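Local atomic coordinates of putative mandelate racemase (PDB entry 2O56), a protein that is of unknown function but binds magnesium and, as an enolase-superfamily protein, probably acts as a hydro-lyase (dehydratase). Residues 10-14 against 26-31; 42-46 against 93-98; 148-152 against 178-182; 319-323 against 334-338. All blocks are in the same frame, centred on the assembly; numbering follows the deposited sequence.

Contact 1: 10-14 against 26-31; sequences DIIDV and RPVVVK
Ile12 and Val29 sit at the middle of an antiparallel strand pair in the four-stranded sheet of the N-terminal domain of the enolase superfamily. They form a hydrogen-bonded pair, Ile12 N to Val29 O at 2.8 Å and Val29 N to Ile12 O at 2.9 Å. Asp10 and Lys31 make the same two-way backbone exchange further along, and past the strand end Val14 N still reaches Pro27 O at 3.1 Å. The side chain of Val14 crosses the proline at about a right angle, CB to Pro27 CG 3.9 Å, and its CG2 branch meets Val29 CG2 at 3.7 Å. Asp10 and Lys31 run side by side in the same direction, with a long salt bridge of 3.6 Å from Asp10 OD2 to Lys31 NZ; Asn33 bonds to both ends, and Thr397 to Asp10 OD1. Outward, strands 39-44 and 395-398 flank the pair, while helix 52-66 packs on Ile11. Arg26 also touches that helix, and its NH1 is bonded to Ser53. A bend at chi3 (98°) turns the guanidinium across Asp13, the two planes 51° apart: in a salt bridge Arg26 NH2 donates to Asp13 OD2 at 2.8 Å from above the carboxylate plane, and NE gives OD1 only a weak bond of 3.3 Å.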
loop_
_atom_site.group_PDB
_atom_site.type_symbol
_atom_site.label_atom_id
_atom_site.label_comp_id
_atom_site.label_asym_id
_atom_site.label_seq_id
_atom_site.Cartn_x
_atom_site.Cartn_y
_atom_site.Cartn_z
ATOM N N ASP A 10 -2.932 4.236 49.894
ATOM C CA ASP A 10 -1.631 3.875 50.407
ATOM C C ASP A 10 -0.841 3.264 49.282
ATOM O O ASP A 10 -1.339 2.392 48.573
ATOM C CB ASP A 10 -1.763 2.870 51.551
ATOM C CG ASP A 10 -2.704 3.352 52.639
ATOM O OD1 ASP A 10 -2.375 4.354 53.303
ATOM O OD2 ASP A 10 -3.787 2.747 52.817
ATOM N N ILE A 11 0.384 3.740 49.104
ATOM C CA ILE A 11 1.284 3.170 48.115
ATOM C C ILE A 11 2.386 2.423 48.860
ATOM O O ILE A 11 3.206 3.032 49.552
ATOM C CB ILE A 11 1.823 4.258 47.150
ATOM C CG1 ILE A 11 0.649 4.974 46.468
ATOM C CG2 ILE A 11 2.695 3.619 46.080
ATOM C CD1 ILE A 11 0.154 6.227 47.157
ATOM N N ILE A 12 2.372 1.098 48.727
ATOM C CA ILE A 12 3.108 0.200 49.613
ATOM C C ILE A 12 4.328 -0.439 48.933
ATOM O O ILE A 12 4.208 -1.139 47.928
ATOM C CB ILE A 12 2.160 -0.901 50.193
ATOM C CG1 ILE A 12 1.004 -0.248 50.955
ATOM C CG2 ILE A 12 2.920 -1.880 51.101
ATOM C CD1 ILE A 12 -0.228 -1.096 51.118
ATOM N N ASP A 13 5.506 -0.194 49.498
ATOM C CA ASP A 13 6.735 -0.807 49.030
ATOM C C ASP A 13 6.931 -2.121 49.795
ATOM O O ASP A 13 7.490 -2.134 50.888
ATOM C CB ASP A 13 7.897 0.164 49.287
ATOM C CG ASP A 13 9.176 -0.225 48.564
ATOM O OD1 ASP A 13 9.167 -1.157 47.734
ATOM O OD2 ASP A 13 10.206 0.427 48.831
ATOM N N VAL A 14 6.455 -3.213 49.206
ATOM C CA VAL A 14 6.184 -4.470 49.917
ATOM C C VAL A 14 7.481 -5.096 50.416
ATOM O O VAL A 14 8.345 -5.467 49.613
ATOM C CB VAL A 14 5.411 -5.472 49.005
ATOM C CG1 VAL A 14 5.287 -6.878 49.656
ATOM C CG2 VAL A 14 4.035 -4.901 48.619
ATOM N N ARG A 26 11.109 -5.768 43.922
ATOM C CA ARG A 26 10.343 -4.689 44.528
ATOM C C ARG A 26 8.888 -4.679 44.116
ATOM O O ARG A 26 8.469 -3.797 43.375
ATOM C CB ARG A 26 10.996 -3.331 44.241
ATOM C CG ARG A 26 12.023 -2.931 45.267
ATOM C CD ARG A 26 12.527 -1.528 45.025
ATOM N NE ARG A 26 11.848 -0.551 45.862
ATOM C CZ ARG A 26 11.960 0.771 45.725
ATOM N NH1 ARG A 26 12.715 1.284 44.767
ATOM N NH2 ARG A 26 11.309 1.586 46.549
ATOM N N PRO A 27 8.097 -5.642 44.621
ATOM C CA PRO A 27 6.667 -5.536 44.433
ATOM C C PRO A 27 6.105 -4.294 45.101
ATOM O O PRO A 27 6.552 -3.900 46.172
ATOM C CB PRO A 27 6.123 -6.803 45.107
ATOM C CG PRO A 27 7.188 -7.241 46.023
ATOM C CD PRO A 27 8.459 -6.857 45.373
ATOM N N VAL A 28 5.138 -3.674 44.446
ATOM C CA VAL A 28 4.559 -2.421 44.925
ATOM C C VAL A 28 3.044 -2.513 44.813
ATOM O O VAL A 28 2.507 -2.894 43.776
ATOM C CB VAL A 28 5.094 -1.225 44.113
ATOM C CG1 VAL A 28 4.240 0.010 44.316
ATOM C CG2 VAL A 28 6.539 -0.941 44.496
ATOM N N VAL A 29 2.360 -2.166 45.897
ATOM C CA VAL A 29 0.932 -2.359 46.003
ATOM C C VAL A 29 0.212 -1.026 46.206
ATOM O O VAL A 29 0.691 -0.143 46.929
ATOM C CB VAL A 29 0.607 -3.400 47.120
ATOM C CG1 VAL A 29 -0.827 -3.303 47.567
ATOM C CG2 VAL A 29 0.945 -4.814 46.628
ATOM N N VAL A 30 -0.918 -0.864 45.531
ATOM C CA VAL A 30 -1.767 0.312 45.731
ATOM C C VAL A 30 -2.981 -0.201 46.485
ATOM O O VAL A 30 -3.594 -1.175 46.064
ATOM C CB VAL A 30 -2.240 0.896 44.393
ATOM C CG1 VAL A 30 -3.148 2.082 44.622
ATOM C CG2 VAL A 30 -1.057 1.312 43.538
ATOM N N LYS A 31 -3.282 0.428 47.619
ATOM C CA LYS A 31 -4.417 0.070 48.448
ATOM C C LYS A 31 -5.303 1.299 48.529
ATOM O O LYS A 31 -4.892 2.333 49.039
ATOM C CB LYS A 31 -3.951 -0.308 49.857
ATOM C CG LYS A 31 -5.072 -0.798 50.775
ATOM C CD LYS A 31 -4.491 -1.242 52.121
ATOM C CE LYS A 31 -5.560 -1.338 53.193
ATOM N NZ LYS A 31 -5.833 -0.021 53.772
#

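Contact 2: 42-46 against 93-98; sequences GEVGL and GIFSAA
Val44 O takes the N-H of Leu46 at 2.9 Å, closing an inverse gamma turn centred on Gly45, and the two residues thus brought close together both lean on Ala97 of helix 93-114. No hydrogen bond crosses the contact; it is aliphatic packing. Leu46 carries most of it: its CG sits 3.7 Å from Ala97 CB, and CD1 reaches Ile94 CD1 at 3.7 Å, the two side chains crossing nearly at a right angle. In Val44 the CG1 branch lies anti to the backbone N (chi1 175°), which places it against the helix at Ala97, 3.6 Å from Ala97 O and 3.9 Å from Ala97 CB. The strand and the helix segment run almost antiparallel, 169° apart, with axes 8.6 Å from each other. A neighbouring subunit continues the packing, its Trp87 on Leu46 and its Ile94 on Ile94. Gly45 O is bonded to Thr299 OG1 and its backbone pairs with Cys298, tying the turn to the barrel. A strand backed by a helix, with Gly45 about 10 Å from the side chain of the magnesium ligand Glu273, fits the capping domain of the enolase superfamily, whose loops reach over the active-site end of the barrel.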
loop_
_atom_site.group_PDB
_atom_site.type_symbol
_atom_site.label_atom_id
_atom_site.label_comp_id
_atom_site.label_asym_id
_atom_site.label_seq_id
_atom_site.Cartn_x
_atom_site.Cartn_y
_atom_site.Cartn_z
ATOM N N GLY A 42 -4.260 -3.455 44.492
ATOM C CA GLY A 42 -3.697 -3.573 43.150
ATOM C C GLY A 42 -2.190 -3.669 43.224
ATOM O O GLY A 42 -1.590 -3.428 44.268
ATOM N N GLU A 43 -1.571 -4.041 42.115
ATOM C CA GLU A 43 -0.143 -4.173 42.073
ATOM C C GLU A 43 0.434 -3.371 40.893
ATOM O O GLU A 43 -0.159 -3.329 39.816
ATOM C CB GLU A 43 0.220 -5.654 41.974
ATOM C CG GLU A 43 1.686 -5.890 41.980
ATOM C CD GLU A 43 2.043 -7.299 42.272
ATOM O OE1 GLU A 43 1.172 -8.018 42.794
ATOM O OE2 GLU A 43 3.195 -7.688 41.968
ATOM N N VAL A 44 1.562 -2.704 41.126
ATOM C CA VAL A 44 2.260 -1.932 40.093
ATOM C C VAL A 44 3.358 -2.841 39.562
ATOM O O VAL A 44 4.292 -3.164 40.296
ATOM C CB VAL A 44 2.918 -0.662 40.689
ATOM C CG1 VAL A 44 3.759 0.081 39.642
ATOM C CG2 VAL A 44 1.862 0.262 41.316
ATOM N N GLY A 45 3.243 -3.263 38.304
ATOM C CA GLY A 45 4.087 -4.349 37.782
ATOM C C GLY A 45 5.453 -3.921 37.267
ATOM O O GLY A 45 5.731 -4.016 36.063
ATOM N N LEU A 46 6.298 -3.454 38.187
ATOM C CA LEU A 46 7.661 -3.037 37.882
ATOM C C LEU A 46 8.643 -3.672 38.883
ATOM O O LEU A 46 9.645 -3.060 39.256
ATOM C CB LEU A 46 7.759 -1.493 37.942
ATOM C CG LEU A 46 6.978 -0.671 36.901
ATOM C CD1 LEU A 46 7.013 0.823 37.228
ATOM C CD2 LEU A 46 7.543 -0.918 35.483
ATOM N N GLY A 93 5.639 2.961 30.012
ATOM C CA GLY A 93 5.594 1.808 30.912
ATOM C C GLY A 93 5.467 2.132 32.398
ATOM O O GLY A 93 4.709 1.496 33.107
ATOM N N ILE A 94 6.198 3.130 32.863
ATOM C CA ILE A 94 6.040 3.616 34.241
ATOM C C ILE A 94 4.659 4.230 34.455
ATOM O O ILE A 94 3.972 3.927 35.450
ATOM C CB ILE A 94 7.072 4.700 34.596
ATOM C CG1 ILE A 94 8.489 4.257 34.225
ATOM C CG2 ILE A 94 6.906 5.154 36.092
ATOM C CD1 ILE A 94 8.957 2.912 34.812
ATOM N N PHE A 95 4.253 5.093 33.528
ATOM C CA PHE A 95 2.945 5.715 33.624
ATOM C C PHE A 95 1.829 4.658 33.685
ATOM O O PHE A 95 0.996 4.663 34.592
ATOM C CB PHE A 95 2.697 6.656 32.452
ATOM C CG PHE A 95 1.609 7.635 32.730
ATOM C CD1 PHE A 95 1.912 8.900 33.185
ATOM C CD2 PHE A 95 0.273 7.274 32.614
ATOM C CE1 PHE A 95 0.916 9.786 33.482
ATOM C CE2 PHE A 95 -0.739 8.187 32.928
ATOM C CZ PHE A 95 -0.400 9.431 33.347
ATOM N N SER A 96 1.870 3.735 32.727
ATOM C CA SER A 96 0.897 2.660 32.591
ATOM C C SER A 96 0.840 1.751 33.812
ATOM O O SER A 96 -0.248 1.411 34.261
ATOM C CB SER A 96 1.228 1.810 31.384
ATOM O OG SER A 96 0.273 0.786 31.226
ATOM N N ALA A 97 2.001 1.350 34.328
ATOM C CA ALA A 97 2.061 0.441 35.486
ATOM C C ALA A 97 1.451 1.047 36.749
ATOM O O ALA A 97 0.794 0.357 37.540
ATOM C CB ALA A 97 3.497 -0.038 35.738
ATOM N N ALA A 98 1.632 2.344 36.929
ATOM C CA ALA A 98 0.946 3.038 38.024
ATOM C C ALA A 98 -0.561 3.152 37.849
ATOM O O ALA A 98 -1.292 2.957 38.812
ATOM C CB ALA A 98 1.566 4.396 38.285
#

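Contact 3: 148-152 against 178-182; sequences DMLTE and MDRHG
Bends at chi2 and chi3 curl both Met149 and Met178, and with CG of Met178 set anti to its own backbone nitrogen (chi1 -164°) the two side chains cross at about a right angle. Met149 CE then lies 3.9 Å from Met178 SD, and the same methyl touches Gly182 O at 3.8 Å. Closer to the backbone, Met178 CG presses on the carbonyl of Leu150, 3.4 Å from its O. Thr151 is turned with OG1 between the backbone N and the carbonyl carbon (chi1 63°). This sends the methyl over the turn opposite, Thr151 CG2 to Gly182 N 3.5 Å, while Thr151 CB stands 3.6 Å from Arg180 O. The hydroxyl goes the other way, Thr151 OG1 donating to Glu152 OE2 at 2.8 Å on the anti side of the carboxylate; Glu152 is the N-cap of helix 153-165. Both segments are loops, one running from strand 130-135 to helix 153-165, the other following the parallel barrel strand 170-173 on the side where the strands' C-terminal ends carry the metal site, although the side chain of Met178 is still about 11 Å from that of Glu221. The second loop folds into a type I turn from Asp179 to Gly182. Asp179 OD1 accepts the His181 N-H at 2.9 Å from above its carboxylate plane, an Asx turn, and also takes the N-H of Asn183. Phe139 and Trp184 pack on both methionines. Arg204, on helix 195-212, spans the two loops: its NE is bonded to Thr151 O, NH1 to Met178 O and NH2 to Asp179 O.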
loop_
_atom_site.group_PDB
_atom_site.type_symbol
_atom_site.label_atom_id
_atom_site.label_comp_id
_atom_site.label_asym_id
_atom_site.label_seq_id
_atom_site.Cartn_x
_atom_site.Cartn_y
_atom_site.Cartn_z
ATOM N N ASP A 148 19.821 -21.658 40.664
ATOM C CA ASP A 148 20.495 -22.270 39.531
ATOM C C ASP A 148 20.790 -21.254 38.432
ATOM O O ASP A 148 19.958 -20.408 38.122
ATOM C CB ASP A 148 19.658 -23.419 38.983
ATOM C CG ASP A 148 19.658 -24.626 39.899
ATOM O OD1 ASP A 148 20.239 -24.538 41.005
ATOM O OD2 ASP A 148 19.078 -25.661 39.510
ATOM N N MET A 149 21.989 -21.337 37.866
ATOM C CA MET A 149 22.318 -20.650 36.626
ATOM C C MET A 149 22.795 -21.687 35.625
ATOM O O MET A 149 23.995 -21.887 35.466
ATOM C CB MET A 149 23.419 -19.602 36.858
ATOM C CG MET A 149 23.071 -18.497 37.857
ATOM S SD MET A 149 21.782 -17.379 37.289
ATOM C CE MET A 149 22.747 -16.109 36.479
ATOM N N LEU A 150 21.852 -22.355 34.966
ATOM C CA LEU A 150 22.145 -23.563 34.183
ATOM C C LEU A 150 22.930 -23.226 32.925
ATOM O O LEU A 150 22.659 -22.208 32.277
ATOM C CB LEU A 150 20.848 -24.312 33.818
ATOM C CG LEU A 150 19.841 -24.635 34.925
ATOM C CD1 LEU A 150 18.680 -25.403 34.351
ATOM C CD2 LEU A 150 20.473 -25.437 36.050
ATOM N N THR A 151 23.915 -24.063 32.590
ATOM C CA THR A 151 24.780 -23.793 31.432
ATOM C C THR A 151 24.789 -24.896 30.385
ATOM O O THR A 151 24.902 -24.614 29.189
ATOM C CB THR A 151 26.246 -23.430 31.814
ATOM O OG1 THR A 151 26.868 -24.542 32.469
ATOM C CG2 THR A 151 26.286 -22.225 32.716
ATOM N N GLU A 152 24.680 -26.146 30.830
ATOM C CA GLU A 152 24.898 -27.295 29.949
ATOM C C GLU A 152 23.570 -27.823 29.426
ATOM O O GLU A 152 22.592 -27.883 30.170
ATOM C CB GLU A 152 25.612 -28.427 30.711
ATOM C CG GLU A 152 26.853 -27.991 31.478
ATOM C CD GLU A 152 27.908 -27.378 30.575
ATOM O OE1 GLU A 152 28.305 -28.045 29.587
ATOM O OE2 GLU A 152 28.328 -26.228 30.853
ATOM N N MET A 178 22.334 -17.011 28.766
ATOM C CA MET A 178 23.362 -17.506 29.682
ATOM C C MET A 178 24.545 -17.959 28.836
ATOM O O MET A 178 24.374 -18.786 27.936
ATOM C CB MET A 178 22.836 -18.702 30.492
ATOM C CG MET A 178 23.667 -19.054 31.748
ATOM S SD MET A 178 23.294 -17.985 33.155
ATOM C CE MET A 178 21.595 -18.424 33.522
ATOM N N ASP A 179 25.738 -17.443 29.107
ATOM C CA ASP A 179 26.926 -17.973 28.411
ATOM C C ASP A 179 27.343 -19.335 28.976
ATOM O O ASP A 179 26.648 -19.895 29.832
ATOM C CB ASP A 179 28.098 -16.972 28.363
ATOM C CG ASP A 179 28.744 -16.727 29.719
ATOM O OD1 ASP A 179 28.390 -17.393 30.708
ATOM O OD2 ASP A 179 29.615 -15.837 29.800
ATOM N N ARG A 180 28.474 -19.864 28.518
ATOM C CA ARG A 180 28.887 -21.190 28.962
ATOM C C ARG A 180 29.428 -21.155 30.384
ATOM O O ARG A 180 29.583 -22.194 31.014
ATOM C CB ARG A 180 29.898 -21.817 27.995
ATOM C CG ARG A 180 31.155 -20.991 27.780
ATOM C CD ARG A 180 31.722 -21.191 26.381
ATOM N NE ARG A 180 32.990 -21.916 26.403
ATOM C CZ ARG A 180 34.191 -21.339 26.427
ATOM N NH1 ARG A 180 34.301 -20.013 26.434
ATOM N NH2 ARG A 180 35.288 -22.091 26.444
ATOM N N HIS A 181 29.673 -19.953 30.898
ATOM C CA HIS A 181 30.272 -19.768 32.215
ATOM C C HIS A 181 29.266 -19.391 33.288
ATOM O O HIS A 181 29.616 -19.276 34.453
ATOM C CB HIS A 181 31.384 -18.717 32.135
ATOM C CG HIS A 181 32.462 -19.072 31.159
ATOM N ND1 HIS A 181 32.904 -18.203 30.186
ATOM C CD2 HIS A 181 33.173 -20.215 30.994
ATOM C CE1 HIS A 181 33.849 -18.790 29.471
ATOM N NE2 HIS A 181 34.028 -20.014 29.939
ATOM N N GLY A 182 28.012 -19.195 32.897
ATOM C CA GLY A 182 26.957 -18.917 33.864
ATOM C C GLY A 182 26.765 -17.439 34.095
ATOM O O GLY A 182 26.205 -17.039 35.118
#

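Contact 4: 319-323 against 334-338; sequences TVQIH and ALHME
A beta-alpha unit of the enolase-superfamily barrel folds back on itself here: Ile322, just past strand 319-320, packs against helix 328-340, the next helix in the chain. The isoleucine meets three residues of the helix: Ile322 CG2 meets Ala334 CB at 3.9 Å, and along the longer branch CG1 lies against Glu338 CG at 3.6 Å and CD1 reaches Met337 CG at 4.2 Å. Beyond CG the glutamate is extended (chi2 170°), which carries its carboxylate alongside the isoleucine backbone. There Glu338 OE2 accepts a weak, bent bond from Ile322 N, 3.3 Å long with an N-H...O angle of 134°. A water completes the link, donating to Ile322 O at 2.6 Å and to Glu338 OE2 at 2.7 Å, while OE1 is bonded to His347 ND1. Ile322 O has a second donor, Gln321 NE2 at 3.0 Å, which comes from well above the carbonyl plane. The other end of that amide, Gln321 OE1, is gripped by Tyr133, Tyr245 and Gln294, holding the side chain close to the magnesium ligand Glu247 and about 7 Å from the metal. Around the contact, Val306 of helix 302-314 touches both Ile322 and Met337, His347 of strand 347-350 packs on Ala334, and the backbone of Thr319 and Gln321 pairs with Ile293 of the adjoining barrel strand 292-293.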
loop_
_atom_site.group_PDB
_atom_site.type_symbol
_atom_site.label_atom_id
_atom_site.label_comp_id
_atom_site.label_asym_id
_atom_site.label_seq_id
_atom_site.Cartn_x
_atom_site.Cartn_y
_atom_site.Cartn_z
ATOM N N THR A 319 -4.552 -15.148 20.523
ATOM C CA THR A 319 -4.832 -15.742 21.814
ATOM C C THR A 319 -3.916 -15.099 22.853
ATOM O O THR A 319 -2.980 -14.378 22.506
ATOM C CB THR A 319 -4.655 -17.254 21.793
ATOM O OG1 THR A 319 -3.343 -17.560 21.320
ATOM C CG2 THR A 319 -5.672 -17.875 20.882
ATOM N N VAL A 320 -4.237 -15.315 24.122
ATOM C CA VAL A 320 -3.711 -14.487 25.191
ATOM C C VAL A 320 -3.042 -15.360 26.239
ATOM O O VAL A 320 -3.638 -16.317 26.740
ATOM C CB VAL A 320 -4.818 -13.662 25.855
ATOM C CG1 VAL A 320 -4.246 -12.773 26.952
ATOM C CG2 VAL A 320 -5.572 -12.834 24.804
ATOM N N GLN A 321 -1.796 -15.023 26.552
ATOM C CA GLN A 321 -1.137 -15.499 27.750
ATOM C C GLN A 321 -0.765 -14.273 28.565
ATOM O O GLN A 321 0.179 -13.588 28.213
ATOM C CB GLN A 321 0.153 -16.245 27.364
ATOM C CG GLN A 321 0.984 -16.645 28.602
ATOM C CD GLN A 321 2.409 -16.150 28.554
ATOM O OE1 GLN A 321 3.226 -16.630 27.756
ATOM N NE2 GLN A 321 2.733 -15.220 29.429
ATOM N N ILE A 322 -1.497 -13.993 29.639
ATOM C CA ILE A 322 -1.161 -12.880 30.521
ATOM C C ILE A 322 0.284 -13.014 30.984
ATOM O O ILE A 322 0.722 -14.096 31.383
ATOM C CB ILE A 322 -2.144 -12.767 31.730
ATOM C CG1 ILE A 322 -3.585 -12.589 31.236
ATOM C CG2 ILE A 322 -1.820 -11.545 32.619
ATOM C CD1 ILE A 322 -3.811 -11.337 30.400
ATOM N N HIS A 323 1.045 -11.932 30.876
ATOM C CA HIS A 323 2.375 -11.901 31.465
ATOM C C HIS A 323 2.252 -11.764 32.978
ATOM O O HIS A 323 1.617 -10.838 33.470
ATOM C CB HIS A 323 3.224 -10.757 30.913
ATOM C CG HIS A 323 4.539 -10.611 31.609
ATOM N ND1 HIS A 323 4.728 -9.752 32.670
ATOM C CD2 HIS A 323 5.711 -11.267 31.442
ATOM C CE1 HIS A 323 5.967 -9.870 33.113
ATOM N NE2 HIS A 323 6.589 -10.777 32.380
ATOM N N ALA A 334 -4.558 -12.091 37.002
ATOM C CA ALA A 334 -4.325 -12.937 35.831
ATOM C C ALA A 334 -5.318 -14.100 35.703
ATOM O O ALA A 334 -5.898 -14.310 34.644
ATOM C CB ALA A 334 -2.894 -13.429 35.816
ATOM N N LEU A 335 -5.514 -14.850 36.788
ATOM C CA LEU A 335 -6.453 -15.974 36.793
ATOM C C LEU A 335 -7.898 -15.601 36.473
ATOM O O LEU A 335 -8.576 -16.339 35.764
ATOM C CB LEU A 335 -6.379 -16.753 38.111
ATOM C CG LEU A 335 -5.012 -17.364 38.401
ATOM C CD1 LEU A 335 -5.023 -18.025 39.766
ATOM C CD2 LEU A 335 -4.579 -18.346 37.303
ATOM N N HIS A 336 -8.360 -14.468 37.012
ATOM C CA HIS A 336 -9.668 -13.926 36.697
ATOM C C HIS A 336 -9.851 -13.547 35.228
ATOM O O HIS A 336 -10.875 -13.862 34.610
ATOM C CB HIS A 336 -9.953 -12.707 37.585
ATOM C CG HIS A 336 -10.228 -13.050 39.023
ATOM N ND1 HIS A 336 -11.416 -13.611 39.442
ATOM C CD2 HIS A 336 -9.464 -12.919 40.135
ATOM C CE1 HIS A 336 -11.370 -13.818 40.745
ATOM N NE2 HIS A 336 -10.199 -13.400 41.192
ATOM N N MET A 337 -8.872 -12.852 34.667
ATOM C CA MET A 337 -8.953 -12.444 33.264
ATOM C C MET A 337 -8.954 -13.697 32.406
ATOM O O MET A 337 -9.774 -13.845 31.513
ATOM C CB MET A 337 -7.752 -11.562 32.899
ATOM C CG MET A 337 -7.821 -10.882 31.490
ATOM S SD MET A 337 -9.074 -9.596 31.358
ATOM C CE MET A 337 -8.370 -8.310 32.384
ATOM N N GLU A 338 -8.029 -14.598 32.692
ATOM C CA GLU A 338 -7.851 -15.784 31.866
ATOM C C GLU A 338 -9.049 -16.745 31.961
ATOM O O GLU A 338 -9.238 -17.594 31.095
ATOM C CB GLU A 338 -6.547 -16.481 32.246
ATOM C CG GLU A 338 -5.320 -15.635 31.905
ATOM C CD GLU A 338 -4.023 -16.176 32.479
ATOM O OE1 GLU A 338 -4.045 -16.729 33.597
ATOM O OE2 GLU A 338 -2.969 -16.019 31.820
HETATM O O HOH W 1 -0.399 -16.005 32.689
#

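Contacts 1 and 2 are continuous through one sheet: Val28 O meets Val44 N, and Val30 O meets Gly42 N, each at 2.8 Å in a probable hydrogen bond, with the centres 11 Å apart. Contact 4 belongs to the barrel domain, yet its nearest atoms come within about 7 Å of contact 2, where the N-terminal domain meets the barrel. Gln321 of contact 4 has its side chain about 7 Å from the metal, and Gly45 of contact 2 is about 13 Å away. Contact 3 stands apart, its centre about 31 Å from those of contacts 2 and 4 and 33 Å from that of contact 1, but the side chain of Met178 is about 11 Å from that of the metal ligand Glu221.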